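Local structure of nadb-ler3 (Gallus gallus, 3WXB) at residues P53-A58 with E103-S108; I119-T124 with M133-T138; K157-N162 with S170-I175. The protein reduces carbonyl compounds using NADPH or NADH, as a Rossmann-fold enzyme of the short-chain dehydrogenase/reductase family. One frame throughout, in Å; residues are numbered along the deposited sequence.

Interaction 1 (P53-A58 with E103-S108)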
loop_
_atom_site.group_PDB
_atom_site.type_symbol
_atom_site.label_atom_id
_atom_site.label_comp_id
_atom_site.label_asym_id
_atom_site.label_seq_id
_atom_site.Cartn_x
_atom_site.Cartn_y
_atom_site.Cartn_z
ATOM N N PRO A 53 16.765 -14.715 -24.225
ATOM C CA PRO A 53 16.199 -15.777 -23.424
ATOM C C PRO A 53 15.762 -16.897 -24.301
ATOM O O PRO A 53 15.409 -16.636 -25.401
ATOM C CB PRO A 53 14.985 -15.104 -22.783
ATOM C CG PRO A 53 15.263 -13.736 -22.808
ATOM C CD PRO A 53 16.067 -13.455 -23.997
ATOM N N GLU A 54 15.787 -18.116 -23.796
ATOM C CA GLU A 54 15.164 -19.226 -24.464
ATOM C C GLU A 54 13.650 -19.115 -24.515
ATOM O O GLU A 54 13.052 -19.551 -25.448
ATOM C CB GLU A 54 15.532 -20.548 -23.819
ATOM C CG GLU A 54 15.982 -21.536 -24.843
ATOM C CD GLU A 54 16.431 -22.844 -24.297
ATOM O OE1 GLU A 54 17.359 -22.873 -23.485
ATOM O OE2 GLU A 54 15.847 -23.844 -24.708
ATOM N N TRP A 55 13.042 -18.541 -23.493
ATOM C CA TRP A 55 11.615 -18.297 -23.471
ATOM C C TRP A 55 11.350 -16.916 -22.937
ATOM O O TRP A 55 11.797 -16.602 -21.868
ATOM C CB TRP A 55 10.896 -19.250 -22.538
ATOM C CG TRP A 55 10.962 -20.720 -22.769
ATOM C CD1 TRP A 55 10.156 -21.449 -23.555
ATOM C CD2 TRP A 55 11.831 -21.647 -22.125
ATOM N NE1 TRP A 55 10.478 -22.766 -23.468
ATOM C CE2 TRP A 55 11.511 -22.914 -22.599
ATOM C CE3 TRP A 55 12.870 -21.520 -21.215
ATOM C CZ2 TRP A 55 12.185 -24.059 -22.189
ATOM C CZ3 TRP A 55 13.541 -22.646 -20.817
ATOM C CH2 TRP A 55 13.197 -23.902 -21.296
ATOM N N VAL A 56 10.610 -16.115 -23.681
ATOM C CA VAL A 56 10.027 -14.910 -23.168
ATOM C C VAL A 56 8.529 -15.175 -23.165
ATOM O O VAL A 56 7.915 -15.365 -24.229
ATOM C CB VAL A 56 10.315 -13.709 -24.053
ATOM C CG1 VAL A 56 9.593 -12.480 -23.478
ATOM C CG2 VAL A 56 11.836 -13.470 -24.155
ATOM N N PHE A 57 7.960 -15.269 -21.969
ATOM C CA PHE A 57 6.523 -15.339 -21.815
ATOM C C PHE A 57 5.962 -13.930 -21.769
ATOM O O PHE A 57 6.334 -13.089 -20.911
ATOM C CB PHE A 57 6.171 -16.120 -20.582
ATOM C CG PHE A 57 6.664 -17.534 -20.624
ATOM C CD1 PHE A 57 5.908 -18.536 -21.255
ATOM C CD2 PHE A 57 7.926 -17.867 -20.084
ATOM C CE1 PHE A 57 6.403 -19.884 -21.309
ATOM C CE2 PHE A 57 8.410 -19.200 -20.137
ATOM C CZ PHE A 57 7.662 -20.191 -20.754
ATOM N N ALA A 58 5.064 -13.635 -22.697
ATOM C CA ALA A 58 4.463 -12.311 -22.676
ATOM C C ALA A 58 2.974 -12.508 -22.331
ATOM O O ALA A 58 2.244 -13.200 -23.086
ATOM C CB ALA A 58 4.636 -11.676 -24.022
ATOM N N GLU A 103 4.262 -26.052 -17.941
ATOM C CA GLU A 103 4.264 -27.136 -18.903
ATOM C C GLU A 103 5.248 -26.777 -20.023
ATOM O O GLU A 103 6.070 -27.614 -20.442
ATOM C CB GLU A 103 2.814 -27.414 -19.409
ATOM C CG GLU A 103 2.767 -28.273 -20.654
ATOM C CD GLU A 103 1.412 -28.273 -21.383
ATOM O OE1 GLU A 103 1.356 -28.655 -22.582
ATOM O OE2 GLU A 103 0.416 -27.900 -20.763
ATOM N N ARG A 104 5.230 -25.531 -20.493
ATOM C CA ARG A 104 6.213 -25.126 -21.534
ATOM C C ARG A 104 7.671 -25.163 -21.074
ATOM O O ARG A 104 8.585 -25.424 -21.882
ATOM C CB ARG A 104 5.863 -23.760 -22.162
ATOM C CG ARG A 104 5.264 -23.873 -23.547
ATOM C CD ARG A 104 6.402 -24.145 -24.556
ATOM N NE ARG A 104 6.424 -23.326 -25.775
ATOM C CZ ARG A 104 5.378 -22.776 -26.380
ATOM N NH1 ARG A 104 4.161 -22.919 -25.928
ATOM N NH2 ARG A 104 5.572 -22.075 -27.470
ATOM N N LEU A 105 7.896 -24.940 -19.776
ATOM C CA LEU A 105 9.245 -24.908 -19.201
ATOM C C LEU A 105 9.870 -26.293 -19.068
ATOM O O LEU A 105 11.101 -26.434 -18.998
ATOM C CB LEU A 105 9.223 -24.204 -17.831
ATOM C CG LEU A 105 9.187 -22.670 -17.962
ATOM C CD1 LEU A 105 9.110 -22.013 -16.544
ATOM C CD2 LEU A 105 10.372 -22.100 -18.793
ATOM N N LYS A 106 9.018 -27.311 -19.053
ATOM C CA LYS A 106 9.432 -28.739 -19.091
ATOM C C LYS A 106 10.431 -29.047 -17.993
ATOM O O LYS A 106 11.439 -29.695 -18.227
ATOM C CB LYS A 106 9.953 -29.162 -20.498
ATOM C CG LYS A 106 8.875 -29.218 -21.593
ATOM C CD LYS A 106 9.415 -29.271 -23.042
ATOM C CE LYS A 106 10.043 -27.938 -23.407
ATOM N NZ LYS A 106 10.324 -27.764 -24.821
ATOM N N GLY A 107 10.155 -28.541 -16.793
ATOM C CA GLY A 107 10.965 -28.837 -15.613
ATOM C C GLY A 107 12.030 -27.795 -15.338
ATOM O O GLY A 107 12.623 -27.809 -14.278
ATOM N N SER A 108 12.289 -26.911 -16.290
ATOM C CA SER A 108 13.245 -25.819 -16.098
ATOM C C SER A 108 12.659 -24.691 -15.224
ATOM O O SER A 108 11.437 -24.538 -15.135
ATOM C CB SER A 108 13.638 -25.216 -17.435
ATOM O OG SER A 108 14.741 -25.944 -17.978
#
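W55 meets L105 with the six-membered part of its indole, and the rest of the contact is arranged round that meeting. The side chain of W55 starts from a CB aimed at the 103-108 segment. Its CG lies beside the backbone N (chi1 -60°), which sends the bicycle out over the end of the helix. W55 CD2 comes 3.7 Å from L105 CD2, and W55 CE3 makes the closest approach, 3.5 Å, to the same methyl; CZ3 stays against it too. This is a CH-pi contact: L105 CD2 stands 3.7 Å from the centroid of the W55 six-membered ring and 18° off its normal. E54 CB leans on the opposite face of the indole. W55 NE1 lies 3.6 Å from R104 O, too loose for a hydrogen bond; CE2 and CZ2 run past that oxygen, and L105 O is near CZ2 and CH2. At the tip W55 CH2 lies 4.1 Å from S108 CB. With an alanine here, the L105 methyl would probably lose its aromatic cover and a gap would open beside S108. F57 presents its edge to L105 CD2 (3.8 Å from F57 CE2) and to R104 CB. Strand 55-60, which carries both rings, runs between strands 28-31 and 81-85 in the parallel sheet; helix 91-105 packs its C-terminal end against it, R104 also touching V82, while F57 reaches V82, V84 and L30.

Interaction 2 (I119-T124 with M133-T138)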
loop_
_atom_site.group_PDB
_atom_site.type_symbol
_atom_site.label_atom_id
_atom_site.label_comp_id
_atom_site.label_asym_id
_atom_site.label_seq_id
_atom_site.Cartn_x
_atom_site.Cartn_y
_atom_site.Cartn_z
ATOM N N ILE A 119 -3.055 -0.481 -13.504
ATOM C CA ILE A 119 -3.996 0.584 -13.787
ATOM C C ILE A 119 -3.900 1.796 -12.856
ATOM O O ILE A 119 -3.475 1.672 -11.664
ATOM C CB ILE A 119 -5.477 0.090 -13.813
ATOM C CG1 ILE A 119 -5.899 -0.437 -12.430
ATOM C CG2 ILE A 119 -5.644 -0.912 -14.975
ATOM C CD1 ILE A 119 -7.489 -0.779 -12.243
ATOM N N ALA A 120 -4.352 2.934 -13.389
ATOM C CA ALA A 120 -4.505 4.203 -12.644
ATOM C C ALA A 120 -5.872 4.806 -13.017
ATOM O O ALA A 120 -6.305 4.701 -14.176
ATOM C CB ALA A 120 -3.419 5.211 -13.031
ATOM N N ARG A 121 -6.528 5.446 -12.068
ATOM C CA ARG A 121 -7.807 6.070 -12.387
ATOM C C ARG A 121 -7.681 7.545 -12.031
ATOM O O ARG A 121 -6.773 7.913 -11.289
ATOM C CB ARG A 121 -8.947 5.351 -11.657
ATOM C CG ARG A 121 -9.741 4.400 -12.582
ATOM C CD ARG A 121 -9.484 2.921 -12.542
ATOM N NE ARG A 121 -10.491 2.292 -11.695
ATOM C CZ ARG A 121 -11.053 1.086 -11.811
ATOM N NH1 ARG A 121 -10.785 0.212 -12.775
ATOM N NH2 ARG A 121 -11.944 0.761 -10.896
ATOM N N ALA A 122 -8.595 8.369 -12.546
ATOM C CA ALA A 122 -8.441 9.833 -12.570
ATOM C C ALA A 122 -9.273 10.515 -11.526
ATOM O O ALA A 122 -9.498 11.710 -11.575
ATOM C CB ALA A 122 -8.794 10.383 -13.956
ATOM N N ASN A 123 -9.772 9.771 -10.576
ATOM C CA ASN A 123 -10.555 10.449 -9.551
ATOM C C ASN A 123 -9.727 11.195 -8.465
ATOM O O ASN A 123 -8.605 10.789 -8.115
ATOM C CB ASN A 123 -11.632 9.524 -8.995
ATOM C CG ASN A 123 -11.151 8.168 -8.772
ATOM O OD1 ASN A 123 -10.557 7.898 -7.725
ATOM N ND2 ASN A 123 -11.416 7.264 -9.716
ATOM N N THR A 124 -10.259 12.313 -7.984
ATOM C CA THR A 124 -9.623 13.121 -6.923
ATOM C C THR A 124 -10.049 12.603 -5.527
ATOM O O THR A 124 -10.834 11.650 -5.439
ATOM C CB THR A 124 -10.017 14.603 -7.087
ATOM O OG1 THR A 124 -11.436 14.675 -7.203
ATOM C CG2 THR A 124 -9.435 15.174 -8.372
ATOM N N MET A 133 -11.020 2.207 -5.243
ATOM C CA MET A 133 -9.901 1.838 -4.320
ATOM C C MET A 133 -9.614 0.343 -4.327
ATOM O O MET A 133 -8.458 -0.109 -4.401
ATOM C CB MET A 133 -10.150 2.292 -2.896
ATOM C CG MET A 133 -10.158 3.769 -2.758
ATOM S SD MET A 133 -8.517 4.552 -2.632
ATOM C CE MET A 133 -8.029 3.909 -1.035
ATOM N N SER A 134 -10.671 -0.448 -4.210
ATOM C CA SER A 134 -10.546 -1.871 -4.221
ATOM C C SER A 134 -10.080 -2.486 -5.560
ATOM O O SER A 134 -9.218 -3.419 -5.609
ATOM C CB SER A 134 -11.877 -2.469 -3.701
ATOM O OG SER A 134 -11.705 -3.852 -3.463
ATOM N N GLU A 135 -10.573 -1.982 -6.674
ATOM C CA GLU A 135 -10.157 -2.549 -7.945
ATOM C C GLU A 135 -8.676 -2.272 -8.305
ATOM O O GLU A 135 -7.996 -3.126 -8.895
ATOM C CB GLU A 135 -11.062 -2.080 -9.080
ATOM C CG GLU A 135 -12.463 -2.810 -8.963
ATOM C CD GLU A 135 -13.461 -2.372 -10.006
ATOM O OE1 GLU A 135 -13.196 -1.412 -10.737
ATOM O OE2 GLU A 135 -14.527 -3.028 -10.078
ATOM N N VAL A 136 -8.246 -1.062 -8.023
ATOM C CA VAL A 136 -6.881 -0.609 -8.361
ATOM C C VAL A 136 -5.917 -1.370 -7.456
ATOM O O VAL A 136 -4.871 -1.846 -7.900
ATOM C CB VAL A 136 -6.716 0.952 -8.200
ATOM C CG1 VAL A 136 -5.227 1.412 -8.477
ATOM C CG2 VAL A 136 -7.632 1.723 -9.222
ATOM N N TYR A 137 -6.316 -1.576 -6.209
ATOM C CA TYR A 137 -5.554 -2.443 -5.288
ATOM C C TYR A 137 -5.440 -3.903 -5.727
ATOM O O TYR A 137 -4.344 -4.540 -5.669
ATOM C CB TYR A 137 -6.167 -2.437 -3.918
ATOM C CG TYR A 137 -5.288 -3.003 -2.817
ATOM C CD1 TYR A 137 -5.631 -4.197 -2.148
ATOM C CD2 TYR A 137 -4.089 -2.333 -2.444
ATOM C CE1 TYR A 137 -4.831 -4.722 -1.118
ATOM C CE2 TYR A 137 -3.293 -2.815 -1.425
ATOM C CZ TYR A 137 -3.647 -4.003 -0.777
ATOM O OH TYR A 137 -2.854 -4.451 0.221
ATOM N N THR A 138 -6.572 -4.479 -6.126
ATOM C CA THR A 138 -6.439 -5.842 -6.564
ATOM C C THR A 138 -5.554 -6.022 -7.806
ATOM O O THR A 138 -4.797 -6.966 -7.873
ATOM C CB THR A 138 -7.745 -6.739 -6.532
ATOM O OG1 THR A 138 -8.019 -7.302 -7.812
ATOM C CG2 THR A 138 -8.851 -6.128 -5.859
#
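R121 reaches E135 through a side chain bent twice, at chi2 (101°) and again at chi3 (98°), bends that lay the guanidinium along the helix surface beside E135; the glutamate comes to meet it with its chain extended beyond CG. R121 NH2 donates to E135 OE1 in an almost straight bond (169°), modelled at 2.5 Å, shorter than usual, which makes the exact length doubtful. The acceptor lies in the guanidinium plane and is approached on its anti side, with the two flat groups turned nearly at right angles. V136 packs on the guanidinium near NE: its CG2 sits over one face, 3.8 Å from R121 NE, and also touches I119 CD1 at 3.9 Å. The other methyl, V136 CG1, packs 3.6 Å from I119 O. I119 directly follows G118, the end of the Asn-Asn-Ala-Gly motif of the short-chain dehydrogenase fold, and itself touches the bound NADPH. The ion pair belongs to a wider charge cluster, in which D132 is a second partner of R121 NH2 and K131 of E135 OE1. Elsewhere on the same helix, Y137 stacks on Y137 of the second subunit.

Interaction 3 (K157-N162 with S170-I175); sequences KAAQEN and SKAAII
K171 lays its whole length beside the C-terminal part of helix 130-160 and the chain around N162, with K171 CG 4.0 Å from N162 CB and the far end running on to the backbone carbonyls. CG lies anti to the backbone N (chi1 170°) and every later torsion is extended, so the ammonium is carried as far from its own backbone as the chain allows. There K171 NZ gives a weak hydrogen bond to N162 O at 3.1 Å, and K171 CE passes 3.6 Å from A159 O. A water completes the link, accepting from K171 NZ at 2.9 Å while donating to A159 O. Alongside the lysine the packing is made of small groups: A172 CB rests 4.1 Å from A159 CB, and A158 CB touches K171 O at 3.5 Å. Alanines on both sides let the helix and the residues leading into the strand come close, the CA atoms of A159 and A172 being 5.3 Å apart.

The next shell fixes the chain around N162. N162 ND2 returns to the helix and donates to A158 O at 2.7 Å, meeting that carbonyl nearly head-on, with the acceptor in the amide plane; this ties down the residue whose own carbonyl faces the lysine. The stronger hydrogen bond of K171 NZ goes to G166 O, in the loop joining the two segments. Beyond A172 the chain enters strand 173-177, which lies between strands 112-115 and 222-227, and I174 packs back on S148 and L155 of the helix.

One ammonium thus gathers two backbone carbonyls and a water. These oxygens would probably stabilise the positive charge of a buried lysine, and its polar link to the helix is indirect, through the water on A159 O.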
loop_
_atom_site.group_PDB
_atom_site.type_symbol
_atom_site.label_atom_id
_atom_site.label_comp_id
_atom_site.label_asym_id
_atom_site.label_seq_id
_atom_site.Cartn_x
_atom_site.Cartn_y
_atom_site.Cartn_z
ATOM N N LYS A 157 12.965 -23.228 -8.525
ATOM C CA LYS A 157 13.690 -24.155 -9.401
ATOM C C LYS A 157 14.857 -23.451 -10.106
ATOM O O LYS A 157 15.992 -24.021 -10.178
ATOM C CB LYS A 157 12.764 -24.850 -10.444
ATOM C CG LYS A 157 13.531 -25.990 -11.258
ATOM C CD LYS A 157 13.272 -27.399 -10.626
ATOM C CE LYS A 157 12.023 -28.154 -11.293
ATOM N NZ LYS A 157 10.682 -27.376 -11.405
ATOM N N ALA A 158 14.625 -22.224 -10.584
ATOM C CA ALA A 158 15.723 -21.445 -11.160
ATOM C C ALA A 158 16.861 -21.162 -10.153
ATOM O O ALA A 158 18.033 -21.170 -10.540
ATOM C CB ALA A 158 15.244 -20.142 -11.832
ATOM N N ALA A 159 16.501 -20.885 -8.903
ATOM C CA ALA A 159 17.459 -20.612 -7.831
ATOM C C ALA A 159 18.275 -21.879 -7.562
ATOM O O ALA A 159 19.477 -21.811 -7.419
ATOM C CB ALA A 159 16.727 -20.201 -6.542
ATOM N N GLN A 160 17.601 -23.008 -7.507
ATOM C CA GLN A 160 18.218 -24.303 -7.317
ATOM C C GLN A 160 19.163 -24.718 -8.434
ATOM O O GLN A 160 20.051 -25.488 -8.230
ATOM C CB GLN A 160 17.144 -25.340 -7.193
ATOM C CG GLN A 160 16.662 -25.463 -5.853
ATOM C CD GLN A 160 15.319 -26.064 -5.806
ATOM O OE1 GLN A 160 14.841 -26.620 -6.768
ATOM N NE2 GLN A 160 14.684 -25.944 -4.689
ATOM N N GLU A 161 18.924 -24.199 -9.607
ATOM C CA GLU A 161 19.762 -24.428 -10.773
ATOM C C GLU A 161 21.109 -23.721 -10.691
ATOM O O GLU A 161 22.019 -24.078 -11.416
ATOM C CB GLU A 161 19.055 -24.042 -12.104
ATOM C CG GLU A 161 18.039 -25.063 -12.595
ATOM C CD GLU A 161 17.003 -24.479 -13.595
ATOM O OE1 GLU A 161 17.084 -23.298 -14.006
ATOM O OE2 GLU A 161 16.088 -25.235 -13.992
ATOM N N ASN A 162 21.211 -22.689 -9.852
ATOM C CA ASN A 162 22.400 -21.846 -9.708
ATOM C C ASN A 162 22.716 -21.725 -8.232
ATOM O O ASN A 162 22.662 -20.651 -7.685
ATOM C CB ASN A 162 22.144 -20.464 -10.283
ATOM C CG ASN A 162 21.632 -20.513 -11.716
ATOM O OD1 ASN A 162 22.390 -20.295 -12.665
ATOM N ND2 ASN A 162 20.320 -20.758 -11.878
ATOM N N SER A 170 19.770 -12.496 -12.913
ATOM C CA SER A 170 20.068 -13.543 -13.904
ATOM C C SER A 170 19.738 -14.901 -13.274
ATOM O O SER A 170 19.481 -15.870 -13.982
ATOM C CB SER A 170 21.543 -13.511 -14.359
ATOM O OG SER A 170 21.818 -12.395 -15.207
ATOM N N LYS A 171 19.709 -14.971 -11.955
ATOM C CA LYS A 171 19.452 -16.229 -11.236
ATOM C C LYS A 171 17.927 -16.501 -10.996
ATOM O O LYS A 171 17.306 -17.353 -11.650
ATOM C CB LYS A 171 20.291 -16.244 -9.957
ATOM C CG LYS A 171 19.983 -17.404 -8.929
ATOM C CD LYS A 171 20.896 -17.330 -7.693
ATOM C CE LYS A 171 20.562 -18.480 -6.774
ATOM N NZ LYS A 171 21.520 -18.610 -5.632
ATOM N N ALA A 172 17.307 -15.789 -10.051
ATOM C CA ALA A 172 15.871 -15.942 -9.827
ATOM C C ALA A 172 15.449 -14.636 -9.206
ATOM O O ALA A 172 15.969 -14.285 -8.135
ATOM C CB ALA A 172 15.584 -17.077 -8.856
ATOM N N ALA A 173 14.547 -13.910 -9.859
ATOM C CA ALA A 173 14.178 -12.531 -9.401
ATOM C C ALA A 173 12.678 -12.232 -9.658
ATOM O O ALA A 173 12.147 -12.679 -10.667
ATOM C CB ALA A 173 15.002 -11.464 -10.135
ATOM N N ILE A 174 12.067 -11.454 -8.792
ATOM C CA ILE A 174 10.772 -10.852 -8.992
ATOM C C ILE A 174 10.983 -9.351 -9.096
ATOM O O ILE A 174 11.559 -8.751 -8.250
ATOM C CB ILE A 174 9.810 -11.178 -7.835
ATOM C CG1 ILE A 174 9.515 -12.663 -7.764
ATOM C CG2 ILE A 174 8.546 -10.374 -7.946
ATOM C CD1 ILE A 174 9.062 -13.120 -6.471
ATOM N N ILE A 175 10.520 -8.785 -10.173
ATOM C CA ILE A 175 10.614 -7.397 -10.418
ATOM C C ILE A 175 9.198 -6.794 -10.356
ATOM O O ILE A 175 8.372 -7.126 -11.132
ATOM C CB ILE A 175 11.219 -7.097 -11.802
ATOM C CG1 ILE A 175 12.468 -7.918 -12.046
ATOM C CG2 ILE A 175 11.444 -5.633 -12.003
ATOM C CD1 ILE A 175 13.377 -7.948 -10.860
HETATM O O HOH W 1 20.131 -20.877 -4.496
#

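Going along the chain, interaction 1 comes first: 53-58 and 103-108 enclose 44 residues, among them helix 69-77, strand 81-85 and most of helix 91-105. Interaction 2 then spans eight residues, from the loop after strand 112-115 into the first turns of helix 130-160, and interaction 3 closes a loop of seven between that helix and strand 173-177. The three follow in series, none nested or crossed. Interactions 2 and 3 share helix 130-160 but lie with centres about 32 Å apart, one near the cofactor. Interactions 1 and 3 reach the same parallel sheet and touch directly, G107 O lying 3.1 Å from K157 CE.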